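Local coordinates for protein KLLA0F12672p (Kluyveromyces lactis, PDB 4M3O) that probably acts as a phosphatase on the C-terminal domain of RNA polymerase II in transcription regulation, represented here by its zinc-binding N-terminal domain, at residues 60-65 and 122-127; 55-60 and 130-135; 74-79 and 114-119; 2-7 and 42-47. One frame throughout, in Å; residues are numbered along the deposited sequence.

Contact 1 (60-65 and 122-127); sequences DYADLV and FYQFQL
Y61 and Q124 lie opposite each other, their CA atoms 6.9 Å apart, where helix 58-70 packs against the end of helix 114-125. This is a buried helix-helix contact of the Rtr1/RPAP2 fold, carried mainly by side chains. Y61 is its centre. With CG anti to the backbone N (chi1 -176°), its ring reaches across to the other helix and meets three residues. Y123 comes over one ring face, its CD2 lying 3.6 Å from Y61 CE1. The rings meet obliquely, planes at 58° and centroids 5.3 Å apart. Q124 touches another part of the ring through its aliphatic stem, with CB 3.9 Å from Y61 CD2. L127 closes the near end, its CD2 3.4 Å from Y61 CB. Both tyrosine hydroxyls are bonded outside the two segments: Y61 OH to S120 OG, and Y123 OH to the backbone O of M49. Cut back to an alanine, Y61 would probably leave a gap between the helices, with the Y123 ring and L127 missing their packing partner and S120 OG its phenol. Q124 continues past the ring with an extended chain; its NE2 bonds to K58 O and also lies 3.9 Å from A62 CB.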
loop_
_atom_site.group_PDB
_atom_site.type_symbol
_atom_site.label_atom_id
_atom_site.label_comp_id
_atom_site.label_asym_id
_atom_site.label_seq_id
_atom_site.Cartn_x
_atom_site.Cartn_y
_atom_site.Cartn_z
ATOM N N ASP A 60 -7.333 3.785 2.721
ATOM C CA ASP A 60 -5.947 3.710 3.215
ATOM C C ASP A 60 -4.963 3.734 2.076
ATOM O O ASP A 60 -3.898 4.274 2.214
ATOM C CB ASP A 60 -5.642 2.391 3.969
ATOM C CG ASP A 60 -6.495 2.162 5.191
ATOM O OD1 ASP A 60 -6.976 3.167 5.806
ATOM O OD2 ASP A 60 -6.665 0.943 5.512
ATOM N N TYR A 61 -5.317 3.103 0.951
ATOM C CA TYR A 61 -4.489 3.147 -0.257
ATOM C C TYR A 61 -4.387 4.561 -0.825
ATOM O O TYR A 61 -3.280 5.032 -1.066
ATOM C CB TYR A 61 -4.950 2.160 -1.370
ATOM C CG TYR A 61 -4.015 2.179 -2.563
ATOM C CD1 TYR A 61 -2.772 1.493 -2.548
ATOM C CD2 TYR A 61 -4.323 2.896 -3.689
ATOM C CE1 TYR A 61 -1.917 1.502 -3.636
ATOM C CE2 TYR A 61 -3.456 2.936 -4.769
ATOM C CZ TYR A 61 -2.248 2.244 -4.731
ATOM O OH TYR A 61 -1.432 2.332 -5.822
ATOM N N ALA A 62 -5.501 5.228 -1.006
ATOM C CA ALA A 62 -5.490 6.662 -1.418
ATOM C C ALA A 62 -4.643 7.523 -0.495
ATOM O O ALA A 62 -3.905 8.389 -0.971
ATOM C CB ALA A 62 -6.906 7.253 -1.481
ATOM N N ASP A 63 -4.712 7.286 0.815
ATOM C CA ASP A 63 -3.882 8.036 1.724
ATOM C C ASP A 63 -2.393 7.654 1.575
ATOM O O ASP A 63 -1.527 8.538 1.647
ATOM C CB ASP A 63 -4.322 7.797 3.176
ATOM C CG ASP A 63 -5.840 8.158 3.420
ATOM O OD1 ASP A 63 -6.454 8.918 2.642
ATOM O OD2 ASP A 63 -6.434 7.638 4.384
ATOM N N LEU A 64 -2.109 6.350 1.373
ATOM C CA LEU A 64 -0.758 5.904 1.032
ATOM C C LEU A 64 -0.178 6.747 -0.122
ATOM O O LEU A 64 0.975 7.228 -0.076
ATOM C CB LEU A 64 -0.771 4.408 0.697
ATOM C CG LEU A 64 0.549 3.670 0.449
ATOM C CD1 LEU A 64 0.424 2.173 0.267
ATOM C CD2 LEU A 64 1.245 4.173 -0.779
ATOM N N VAL A 65 -0.963 6.902 -1.176
ATOM C CA VAL A 65 -0.528 7.595 -2.351
ATOM C C VAL A 65 -0.203 9.039 -1.961
ATOM O O VAL A 65 0.762 9.605 -2.421
ATOM C CB VAL A 65 -1.643 7.545 -3.441
ATOM C CG1 VAL A 65 -1.430 8.560 -4.550
ATOM C CG2 VAL A 65 -1.764 6.144 -4.055
ATOM N N PHE A 122 -6.146 0.311 -11.076
ATOM C CA PHE A 122 -6.413 -1.105 -11.264
ATOM C C PHE A 122 -6.282 -1.829 -9.931
ATOM O O PHE A 122 -7.165 -2.626 -9.536
ATOM C CB PHE A 122 -5.446 -1.664 -12.307
ATOM C CG PHE A 122 -5.716 -3.092 -12.733
ATOM C CD1 PHE A 122 -5.114 -4.157 -12.081
ATOM C CD2 PHE A 122 -6.543 -3.393 -13.840
ATOM C CE1 PHE A 122 -5.317 -5.480 -12.516
ATOM C CE2 PHE A 122 -6.783 -4.729 -14.240
ATOM C CZ PHE A 122 -6.145 -5.758 -13.574
ATOM N N TYR A 123 -5.203 -1.525 -9.215
ATOM C CA TYR A 123 -4.989 -2.136 -7.897
ATOM C C TYR A 123 -6.053 -1.673 -6.898
ATOM O O TYR A 123 -6.592 -2.480 -6.179
ATOM C CB TYR A 123 -3.599 -1.801 -7.396
ATOM C CG TYR A 123 -3.159 -2.412 -6.110
ATOM C CD1 TYR A 123 -2.780 -3.751 -6.045
ATOM C CD2 TYR A 123 -3.081 -1.645 -4.948
ATOM C CE1 TYR A 123 -2.363 -4.297 -4.845
ATOM C CE2 TYR A 123 -2.632 -2.178 -3.736
ATOM C CZ TYR A 123 -2.279 -3.523 -3.696
ATOM O OH TYR A 123 -1.806 -4.047 -2.511
ATOM N N GLN A 124 -6.331 -0.367 -6.846
ATOM C CA GLN A 124 -7.255 0.196 -5.861
ATOM C C GLN A 124 -8.631 -0.324 -6.060
ATOM O O GLN A 124 -9.321 -0.647 -5.080
ATOM C CB GLN A 124 -7.267 1.733 -5.903
ATOM C CG GLN A 124 -8.181 2.256 -4.836
ATOM C CD GLN A 124 -8.441 3.725 -4.929
ATOM O OE1 GLN A 124 -8.753 4.205 -5.978
ATOM N NE2 GLN A 124 -8.384 4.433 -3.794
ATOM N N PHE A 125 -9.081 -0.368 -7.322
ATOM C CA PHE A 125 -10.413 -0.919 -7.613
ATOM C C PHE A 125 -10.637 -2.299 -6.989
ATOM O O PHE A 125 -11.773 -2.644 -6.676
ATOM C CB PHE A 125 -10.646 -1.034 -9.128
ATOM C CG PHE A 125 -10.716 0.275 -9.833
ATOM C CD1 PHE A 125 -11.187 1.387 -9.213
ATOM C CD2 PHE A 125 -10.374 0.358 -11.168
ATOM C CE1 PHE A 125 -11.265 2.601 -9.882
ATOM C CE2 PHE A 125 -10.451 1.541 -11.854
ATOM C CZ PHE A 125 -10.914 2.677 -11.217
ATOM N N GLN A 126 -9.585 -3.073 -6.760
ATOM C CA GLN A 126 -9.814 -4.400 -6.241
ATOM C C GLN A 126 -9.742 -4.451 -4.715
ATOM O O GLN A 126 -9.960 -5.469 -4.140
ATOM C CB GLN A 126 -8.773 -5.377 -6.788
ATOM C CG GLN A 126 -8.810 -5.505 -8.312
ATOM C CD GLN A 126 -7.555 -6.207 -8.772
ATOM O OE1 GLN A 126 -7.449 -7.385 -8.625
ATOM N NE2 GLN A 126 -6.598 -5.483 -9.314
ATOM N N LEU A 127 -9.361 -3.372 -4.064
ATOM C CA LEU A 127 -9.219 -3.465 -2.631
ATOM C C LEU A 127 -10.632 -3.392 -1.997
ATOM O O LEU A 127 -11.545 -2.814 -2.566
ATOM C CB LEU A 127 -8.390 -2.297 -2.204
ATOM C CG LEU A 127 -6.913 -2.252 -1.986
ATOM C CD1 LEU A 127 -6.074 -3.413 -2.315
ATOM C CD2 LEU A 127 -6.249 -0.896 -2.288
#

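Contact 2 (55-60 and 130-135); sequences FLTKQD and EALFAR
R135 reaches L56 across this contact, which joins the loop after helix 114-125 to the start of helix 58-70. The arginine has CG beside its backbone N (chi1 -68°) and runs extended from CG to NE, which carries the guanidinium into a group of backbone carbonyls. Side-on, NE and NH2 both grip E130 O, at 3.1 Å from NE and 2.9 Å from NH2, and so limit rotation of the flat group. NH2 also donates to L56 O at 3.2 Å, a bent bond (138°) arriving from above the carbonyl plane; NH1 adds a weak bond to the same oxygen and a firmer one to R54 O. A water molecule bridges L56 O and R135 NH1. A leucine in place of R135 would probably leave the carbonyls of E130, L56 and R54 without these donors and let the 130-135 loop shift from the helix start. Alongside, T57 CG2 packs 3.5 Å from E130 O. L132 CD1 rests 3.4 Å from F55 O and also touches D60 OD2, while the same leucine meets V27 and S31 of helix 24-40. T57 holds OG1 between its backbone N and carbonyl carbon (chi1 62°), where OG1 accepts from D60 N at 3.0 Å. In return T57 N donates to D60 OD2 at 3.2 Å, from above the carboxylate plane, and the reciprocal pair is the capping box that starts helix 58-70.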
loop_
_atom_site.group_PDB
_atom_site.type_symbol
_atom_site.label_atom_id
_atom_site.label_comp_id
_atom_site.label_asym_id
_atom_site.label_seq_id
_atom_site.Cartn_x
_atom_site.Cartn_y
_atom_site.Cartn_z
ATOM N N PHE A 55 -4.056 -5.748 4.087
ATOM C CA PHE A 55 -4.027 -4.739 5.124
ATOM C C PHE A 55 -4.549 -3.352 4.669
ATOM O O PHE A 55 -4.360 -2.424 5.388
ATOM C CB PHE A 55 -2.603 -4.575 5.632
ATOM C CG PHE A 55 -2.032 -5.843 6.203
ATOM C CD1 PHE A 55 -0.953 -6.482 5.597
ATOM C CD2 PHE A 55 -2.666 -6.470 7.269
ATOM C CE1 PHE A 55 -0.475 -7.676 6.106
ATOM C CE2 PHE A 55 -2.188 -7.645 7.806
ATOM C CZ PHE A 55 -1.103 -8.257 7.224
ATOM N N LEU A 56 -5.081 -3.207 3.460
ATOM C CA LEU A 56 -5.451 -1.890 2.954
ATOM C C LEU A 56 -6.907 -1.824 2.563
ATOM O O LEU A 56 -7.419 -2.734 1.903
ATOM C CB LEU A 56 -4.601 -1.510 1.762
ATOM C CG LEU A 56 -3.111 -1.284 2.061
ATOM C CD1 LEU A 56 -2.459 -1.098 0.707
ATOM C CD2 LEU A 56 -2.819 -0.109 2.916
ATOM N N THR A 57 -7.586 -0.747 2.975
ATOM C CA THR A 57 -8.879 -0.401 2.395
ATOM C C THR A 57 -8.594 0.516 1.237
ATOM O O THR A 57 -7.459 0.977 1.058
ATOM C CB THR A 57 -9.778 0.366 3.359
ATOM O OG1 THR A 57 -9.145 1.623 3.707
ATOM C CG2 THR A 57 -10.031 -0.461 4.588
ATOM N N LYS A 58 -9.618 0.802 0.441
ATOM C CA LYS A 58 -9.458 1.655 -0.679
ATOM C C LYS A 58 -8.992 3.064 -0.238
ATOM O O LYS A 58 -8.155 3.704 -0.915
ATOM C CB LYS A 58 -10.786 1.818 -1.434
ATOM C CG LYS A 58 -11.258 0.660 -2.264
ATOM C CD LYS A 58 -12.576 1.029 -2.935
ATOM C CE LYS A 58 -12.893 0.311 -4.234
ATOM N NZ LYS A 58 -12.771 -1.131 -4.111
ATOM N N GLN A 59 -9.544 3.551 0.892
ATOM C CA GLN A 59 -9.165 4.834 1.441
ATOM C C GLN A 59 -7.742 4.837 2.039
ATOM O O GLN A 59 -7.062 5.815 1.917
ATOM C CB GLN A 59 -10.124 5.255 2.567
ATOM C CG GLN A 59 -9.827 6.696 3.052
ATOM C CD GLN A 59 -9.972 7.668 1.904
ATOM O OE1 GLN A 59 -10.996 7.662 1.237
ATOM N NE2 GLN A 59 -8.930 8.448 1.622
ATOM N N ASP A 60 -7.333 3.785 2.721
ATOM C CA ASP A 60 -5.947 3.710 3.215
ATOM C C ASP A 60 -4.963 3.734 2.076
ATOM O O ASP A 60 -3.898 4.274 2.214
ATOM C CB ASP A 60 -5.642 2.391 3.969
ATOM C CG ASP A 60 -6.495 2.162 5.191
ATOM O OD1 ASP A 60 -6.976 3.167 5.806
ATOM O OD2 ASP A 60 -6.665 0.943 5.512
ATOM N N GLU A 130 -14.155 -3.227 3.470
ATOM C CA GLU A 130 -14.221 -3.857 4.813
ATOM C C GLU A 130 -13.107 -3.347 5.741
ATOM O O GLU A 130 -11.907 -3.337 5.399
ATOM C CB GLU A 130 -14.164 -5.377 4.719
ATOM C CG GLU A 130 -14.286 -6.098 6.058
ATOM C CD GLU A 130 -14.591 -7.583 5.921
ATOM O OE1 GLU A 130 -14.694 -8.090 4.777
ATOM O OE2 GLU A 130 -14.731 -8.254 6.968
ATOM N N ALA A 131 -13.531 -2.923 6.923
ATOM C CA ALA A 131 -12.649 -2.319 7.862
ATOM C C ALA A 131 -11.666 -3.395 8.221
ATOM O O ALA A 131 -12.025 -4.591 8.279
ATOM C CB ALA A 131 -13.428 -1.845 9.085
ATOM N N LEU A 132 -10.425 -2.977 8.421
ATOM C CA LEU A 132 -9.365 -3.882 8.842
ATOM C C LEU A 132 -9.731 -4.663 10.062
ATOM O O LEU A 132 -9.422 -5.868 10.175
ATOM C CB LEU A 132 -8.101 -3.119 9.167
ATOM C CG LEU A 132 -7.009 -3.234 8.158
ATOM C CD1 LEU A 132 -7.387 -2.268 7.033
ATOM C CD2 LEU A 132 -5.643 -2.932 8.793
ATOM N N PHE A 133 -10.374 -3.974 10.993
ATOM C CA PHE A 133 -10.748 -4.551 12.276
ATOM C C PHE A 133 -11.732 -5.707 12.006
ATOM O O PHE A 133 -11.709 -6.666 12.755
ATOM C CB PHE A 133 -11.328 -3.463 13.214
ATOM C CG PHE A 133 -11.804 -3.991 14.535
ATOM C CD1 PHE A 133 -10.892 -4.425 15.490
ATOM C CD2 PHE A 133 -13.169 -4.042 14.828
ATOM C CE1 PHE A 133 -11.313 -4.949 16.712
ATOM C CE2 PHE A 133 -13.604 -4.549 16.057
ATOM C CZ PHE A 133 -12.676 -4.991 17.003
ATOM N N ALA A 134 -12.517 -5.653 10.910
ATOM C CA ALA A 134 -13.502 -6.726 10.574
ATOM C C ALA A 134 -12.916 -7.861 9.740
ATOM O O ALA A 134 -13.621 -8.816 9.363
ATOM C CB ALA A 134 -14.736 -6.146 9.883
ATOM N N ARG A 135 -11.611 -7.827 9.500
ATOM C CA ARG A 135 -10.977 -8.859 8.684
ATOM C C ARG A 135 -10.416 -9.957 9.617
ATOM O O ARG A 135 -9.272 -9.883 10.080
ATOM C CB ARG A 135 -9.894 -8.241 7.786
ATOM C CG ARG A 135 -10.454 -7.341 6.700
ATOM C CD ARG A 135 -9.337 -6.667 5.910
ATOM N NE ARG A 135 -9.849 -5.575 5.096
ATOM C CZ ARG A 135 -9.284 -5.072 3.996
ATOM N NH1 ARG A 135 -8.109 -5.469 3.518
ATOM N NH2 ARG A 135 -9.868 -4.054 3.414
HETATM O O HOH W 1 -8.477 -4.926 0.618
#

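Contact 3 (74-79 and 114-119); sequences CGYPLC and KAHFRC. With ZN (zinc ion), chain C.
The zinc site of the Rtr1-type zinc finger joins the loop 74-79 to the first turns of helix 114-125. C74 SG and C79 SG each bind the zinc ion at 2.3 Å, H116 ND1 binds it at 2.2 Å, and C112 supplies the fourth ligand, giving three cysteines and one histidine. Both cysteines of the loop hold SG anti to the backbone N, which turns the sulfurs toward the metal, and C79 SG lies in the plane of the H116 ring at its edge. The other ring nitrogen, NE2, is bonded to E154 OE2, a second-shell carboxylate that, together with the zinc bond, holds the ring's orientation and would probably polarise it. Y76 presents its edge to the face of H116: CD2 sits over the imidazole centre, 3.7 Å from H116 CD2, with the planes at 55°. C119 CB lies over one face of the phenol ring, 3.6 Å from Y76 CZ, a CH-pi contact. A water molecule, 2.8 Å from C119 O and donating to it, also bonds to Y76 OH. Around the site, Y76 and P77 pack on Y61 of helix 58-70 and on M49 of helix 46-52, and P77 pairs through its backbone with V43 of strand 42-43.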
loop_
_atom_site.group_PDB
_atom_site.type_symbol
_atom_site.label_atom_id
_atom_site.label_comp_id
_atom_site.label_asym_id
_atom_site.label_seq_id
_atom_site.Cartn_x
_atom_site.Cartn_y
_atom_site.Cartn_z
ATOM N N CYS A 74 6.400 8.676 -6.536
ATOM C CA CYS A 74 5.262 8.176 -7.315
ATOM C C CYS A 74 4.309 7.403 -6.387
ATOM O O CYS A 74 4.741 6.642 -5.501
ATOM C CB CYS A 74 5.706 7.273 -8.464
ATOM S SG CYS A 74 4.316 6.598 -9.465
ATOM N N GLY A 75 3.031 7.663 -6.574
ATOM C CA GLY A 75 1.986 7.062 -5.786
ATOM C C GLY A 75 1.967 5.546 -5.805
ATOM O O GLY A 75 1.699 4.917 -4.784
ATOM N N TYR A 76 2.286 4.978 -6.939
ATOM C CA TYR A 76 2.284 3.496 -7.099
ATOM C C TYR A 76 3.452 2.878 -6.346
ATOM O O TYR A 76 4.603 3.166 -6.662
ATOM C CB TYR A 76 2.298 3.095 -8.576
ATOM C CG TYR A 76 1.972 1.636 -8.913
ATOM C CD1 TYR A 76 0.843 1.010 -8.380
ATOM C CD2 TYR A 76 2.793 0.911 -9.806
ATOM C CE1 TYR A 76 0.509 -0.275 -8.726
ATOM C CE2 TYR A 76 2.478 -0.410 -10.177
ATOM C CZ TYR A 76 1.362 -1.004 -9.605
ATOM O OH TYR A 76 0.980 -2.271 -9.928
ATOM N N PRO A 77 3.147 2.102 -5.275
ATOM C CA PRO A 77 4.147 1.636 -4.311
ATOM C C PRO A 77 5.344 0.827 -4.903
ATOM O O PRO A 77 6.397 0.866 -4.348
ATOM C CB PRO A 77 3.332 0.792 -3.289
ATOM C CG PRO A 77 1.927 1.195 -3.480
ATOM C CD PRO A 77 1.774 1.755 -4.864
ATOM N N LEU A 78 5.165 0.165 -6.037
ATOM C CA LEU A 78 6.268 -0.529 -6.732
ATOM C C LEU A 78 7.273 0.400 -7.411
ATOM O O LEU A 78 8.306 -0.060 -7.845
ATOM C CB LEU A 78 5.723 -1.423 -7.797
ATOM C CG LEU A 78 4.995 -2.680 -7.315
ATOM C CD1 LEU A 78 4.234 -3.200 -8.522
ATOM C CD2 LEU A 78 6.017 -3.735 -6.829
ATOM N N CYS A 79 6.978 1.687 -7.479
ATOM C CA CYS A 79 7.803 2.615 -8.231
ATOM C C CYS A 79 8.807 3.329 -7.342
ATOM O O CYS A 79 8.470 3.732 -6.214
ATOM C CB CYS A 79 6.908 3.688 -8.813
ATOM S SG CYS A 79 7.645 4.720 -10.102
ATOM N N LYS A 114 1.197 8.035 -17.046
ATOM C CA LYS A 114 -0.213 7.660 -17.094
ATOM C C LYS A 114 -0.392 6.136 -16.777
ATOM O O LYS A 114 -1.425 5.671 -16.231
ATOM C CB LYS A 114 -0.772 7.968 -18.473
ATOM C CG LYS A 114 -2.280 7.850 -18.578
ATOM C CD LYS A 114 -2.623 7.293 -19.945
ATOM C CE LYS A 114 -2.267 5.805 -20.030
ATOM N NZ LYS A 114 -2.987 5.163 -21.154
ATOM N N ALA A 115 0.619 5.393 -17.144
ATOM C CA ALA A 115 0.679 3.972 -16.994
ATOM C C ALA A 115 0.570 3.639 -15.489
ATOM O O ALA A 115 -0.280 2.797 -15.085
ATOM C CB ALA A 115 1.984 3.456 -17.616
ATOM N N HIS A 116 1.347 4.351 -14.673
ATOM C CA HIS A 116 1.330 4.150 -13.195
ATOM C C HIS A 116 0.069 4.673 -12.560
ATOM O O HIS A 116 -0.439 4.047 -11.630
ATOM C CB HIS A 116 2.633 4.608 -12.528
ATOM C CG HIS A 116 3.707 3.566 -12.584
ATOM N ND1 HIS A 116 4.926 3.693 -11.972
ATOM C CD2 HIS A 116 3.695 2.316 -13.120
ATOM C CE1 HIS A 116 5.643 2.596 -12.168
ATOM N NE2 HIS A 116 4.911 1.741 -12.858
ATOM N N PHE A 117 -0.477 5.782 -13.081
ATOM C CA PHE A 117 -1.881 6.127 -12.791
ATOM C C PHE A 117 -2.859 4.915 -12.988
ATOM O O PHE A 117 -3.600 4.587 -12.098
ATOM C CB PHE A 117 -2.333 7.342 -13.633
ATOM C CG PHE A 117 -3.774 7.693 -13.468
ATOM C CD1 PHE A 117 -4.347 7.812 -12.234
ATOM C CD2 PHE A 117 -4.560 7.915 -14.588
ATOM C CE1 PHE A 117 -5.692 8.150 -12.100
ATOM C CE2 PHE A 117 -5.882 8.233 -14.463
ATOM C CZ PHE A 117 -6.460 8.383 -13.238
ATOM N N ARG A 118 -2.819 4.267 -14.147
ATOM C CA ARG A 118 -3.743 3.151 -14.444
ATOM C C ARG A 118 -3.454 1.914 -13.577
ATOM O O ARG A 118 -4.359 1.240 -13.111
ATOM C CB ARG A 118 -3.687 2.813 -15.966
ATOM C CG ARG A 118 -4.173 3.914 -16.897
ATOM C CD ARG A 118 -5.628 4.295 -16.570
ATOM N NE ARG A 118 -6.336 4.908 -17.696
ATOM C CZ ARG A 118 -7.482 5.601 -17.589
ATOM N NH1 ARG A 118 -8.056 5.861 -16.420
ATOM N NH2 ARG A 118 -8.088 6.038 -18.675
ATOM N N CYS A 119 -2.181 1.591 -13.376
ATOM C CA CYS A 119 -1.822 0.445 -12.551
ATOM C C CYS A 119 -2.330 0.633 -11.123
ATOM O O CYS A 119 -2.792 -0.311 -10.463
ATOM C CB CYS A 119 -0.302 0.237 -12.543
ATOM S SG CYS A 119 0.444 -0.236 -14.104
HETATM ZN ZN ZN C . 5.701 5.550 -11.002
HETATM O O HOH W 2 -1.693 -2.877 -10.761
#

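Contact 4 (2-7 and 42-47); sequences MATIEE and DVKDAR
A3 pairs with V43 in a short, weakly bonded parallel two-stranded sheet, with M2 running beside D42 and each strand leading into a helix. M2 leans over its neighbour strand: CB lies 3.5 Å from K44 CB, and the bent chain brings CE to 3.8 Å from D42 CB, while D42 OD1 is held by salt bridges to R68 and R73. A3 carries the backbone pairing, its N donating to D42 O at 2.8 Å and its O accepting from K44 N at 2.8 Å. T4 follows, touching the K44 chain with OG1 and meeting the edge of the R47 guanidinium with CG2. I5 lays CD1 over the centre of one guanidinium face, 3.5 Å from R47 NH2. R47 places CG between its backbone N and carbonyl carbon (chi1 73°) and bends at chi3, which brings the group to the first turn of helix 5-13. E6 then meets it with the carboxylate and guanidinium nearly coplanar (15°): OE1 uses its syn lone pair for a salt bridge to NH1 at 3.0 Å, and OE2 takes a weak bond from NH2 at 3.3 Å.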
loop_
_atom_site.group_PDB
_atom_site.type_symbol
_atom_site.label_atom_id
_atom_site.label_comp_id
_atom_site.label_asym_id
_atom_site.label_seq_id
_atom_site.Cartn_x
_atom_site.Cartn_y
_atom_site.Cartn_z
ATOM N N MET A 2 14.248 -2.224 -0.548
ATOM C CA MET A 2 12.856 -2.352 -0.969
ATOM C C MET A 2 12.118 -3.343 -0.067
ATOM O O MET A 2 12.713 -4.299 0.444
ATOM C CB MET A 2 12.823 -2.877 -2.397
ATOM C CG MET A 2 13.326 -1.867 -3.411
ATOM S SD MET A 2 12.455 -2.122 -4.950
ATOM C CE MET A 2 12.334 -0.456 -5.569
ATOM N N ALA A 3 10.822 -3.129 0.128
ATOM C CA ALA A 3 10.061 -3.884 1.116
ATOM C C ALA A 3 9.520 -5.197 0.537
ATOM O O ALA A 3 9.011 -5.242 -0.618
ATOM C CB ALA A 3 8.898 -3.037 1.633
ATOM N N THR A 4 9.557 -6.221 1.382
ATOM C CA THR A 4 9.117 -7.587 1.036
ATOM C C THR A 4 8.191 -8.118 2.109
ATOM O O THR A 4 8.137 -7.558 3.178
ATOM C CB THR A 4 10.314 -8.558 0.974
ATOM O OG1 THR A 4 11.396 -7.930 0.262
ATOM C CG2 THR A 4 9.963 -9.860 0.255
ATOM N N ILE A 5 7.470 -9.199 1.802
ATOM C CA ILE A 5 6.586 -9.884 2.755
ATOM C C ILE A 5 7.274 -10.172 4.094
ATOM O O ILE A 5 6.735 -9.904 5.227
ATOM C CB ILE A 5 6.120 -11.216 2.139
ATOM C CG1 ILE A 5 5.221 -10.940 0.951
ATOM C CG2 ILE A 5 5.417 -12.061 3.193
ATOM C CD1 ILE A 5 4.574 -12.144 0.323
ATOM N N GLU A 6 8.495 -10.699 3.953
ATOM C CA GLU A 6 9.335 -11.111 5.094
ATOM C C GLU A 6 9.595 -9.951 6.039
ATOM O O GLU A 6 9.473 -10.045 7.259
ATOM C CB GLU A 6 10.678 -11.685 4.562
ATOM C CG GLU A 6 10.599 -13.124 3.957
ATOM C CD GLU A 6 9.619 -13.315 2.786
ATOM O OE1 GLU A 6 9.632 -12.517 1.789
ATOM O OE2 GLU A 6 8.821 -14.290 2.854
ATOM N N GLU A 7 10.006 -8.858 5.452
ATOM C CA GLU A 7 10.205 -7.597 6.175
ATOM C C GLU A 7 8.954 -7.065 6.899
ATOM O O GLU A 7 8.999 -6.662 8.062
ATOM C CB GLU A 7 10.636 -6.570 5.142
ATOM C CG GLU A 7 11.849 -5.774 5.512
ATOM C CD GLU A 7 11.536 -4.332 5.667
ATOM O OE1 GLU A 7 10.790 -3.988 6.605
ATOM O OE2 GLU A 7 12.020 -3.551 4.841
ATOM N N ASP A 42 9.992 1.303 -1.171
ATOM C CA ASP A 42 9.075 0.930 -2.238
ATOM C C ASP A 42 8.930 -0.553 -2.147
ATOM O O ASP A 42 9.783 -1.208 -1.567
ATOM C CB ASP A 42 9.591 1.372 -3.590
ATOM C CG ASP A 42 9.959 2.874 -3.610
ATOM O OD1 ASP A 42 9.223 3.702 -3.025
ATOM O OD2 ASP A 42 10.983 3.232 -4.234
ATOM N N VAL A 43 7.855 -1.080 -2.720
ATOM C CA VAL A 43 7.518 -2.500 -2.657
ATOM C C VAL A 43 8.324 -3.254 -3.704
ATOM O O VAL A 43 8.413 -2.856 -4.844
ATOM C CB VAL A 43 6.029 -2.739 -2.922
ATOM C CG1 VAL A 43 5.765 -4.220 -3.182
ATOM C CG2 VAL A 43 5.209 -2.176 -1.753
ATOM N N LYS A 44 8.938 -4.356 -3.325
ATOM C CA LYS A 44 9.933 -4.874 -4.207
ATOM C C LYS A 44 9.331 -5.585 -5.392
ATOM O O LYS A 44 9.835 -5.468 -6.476
ATOM C CB LYS A 44 10.933 -5.691 -3.438
ATOM C CG LYS A 44 10.598 -7.140 -3.232
ATOM C CD LYS A 44 11.866 -7.881 -2.826
ATOM C CE LYS A 44 13.030 -7.567 -3.762
ATOM N NZ LYS A 44 12.644 -7.819 -5.182
ATOM N N ASP A 45 8.228 -6.281 -5.232
ATOM C CA ASP A 45 7.771 -7.143 -6.276
ATOM C C ASP A 45 6.276 -7.383 -6.194
ATOM O O ASP A 45 5.588 -6.979 -5.238
ATOM C CB ASP A 45 8.495 -8.535 -6.130
ATOM C CG ASP A 45 8.338 -9.143 -4.699
ATOM O OD1 ASP A 45 9.132 -10.046 -4.281
ATOM O OD2 ASP A 45 7.444 -8.670 -3.947
ATOM N N ALA A 46 5.774 -8.073 -7.209
ATOM C CA ALA A 46 4.368 -8.410 -7.320
ATOM C C ALA A 46 3.822 -9.160 -6.115
ATOM O O ALA A 46 2.666 -8.908 -5.674
ATOM C CB ALA A 46 4.130 -9.208 -8.598
ATOM N N ARG A 47 4.617 -10.075 -5.580
ATOM C CA ARG A 47 4.071 -10.975 -4.569
ATOM C C ARG A 47 3.829 -10.180 -3.285
ATOM O O ARG A 47 2.868 -10.440 -2.536
ATOM C CB ARG A 47 4.969 -12.230 -4.357
ATOM C CG ARG A 47 6.277 -12.005 -3.623
ATOM C CD ARG A 47 7.114 -13.289 -3.505
ATOM N NE ARG A 47 6.899 -14.027 -2.259
ATOM C CZ ARG A 47 7.464 -13.744 -1.080
ATOM N NH1 ARG A 47 8.289 -12.692 -0.906
ATOM N NH2 ARG A 47 7.177 -14.503 -0.033
#

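In the fold
Contacts 1 and 3 are buried and share helix 114-125: contact 1 relies on aromatic and aliphatic packing, contact 3 on metal coordination, and Y61 joins them by resting on P77 and Y76. Contact 2 shares helix 58-70 with contact 1, and K58 connects the two, its NZ bonding to L127 O. Lying toward the other side of the chain's centre from contact 3, contact 2 is partly buried and held mainly by an arginine on backbone carbonyls. Contact 4 is also partly buried, combining strand pairing with an exposed salt bridge; it joins contact 3 through the backbone of strand 42-43. Along the chain, contact 3 nests inside contact 1, and contact 1 inside contact 2.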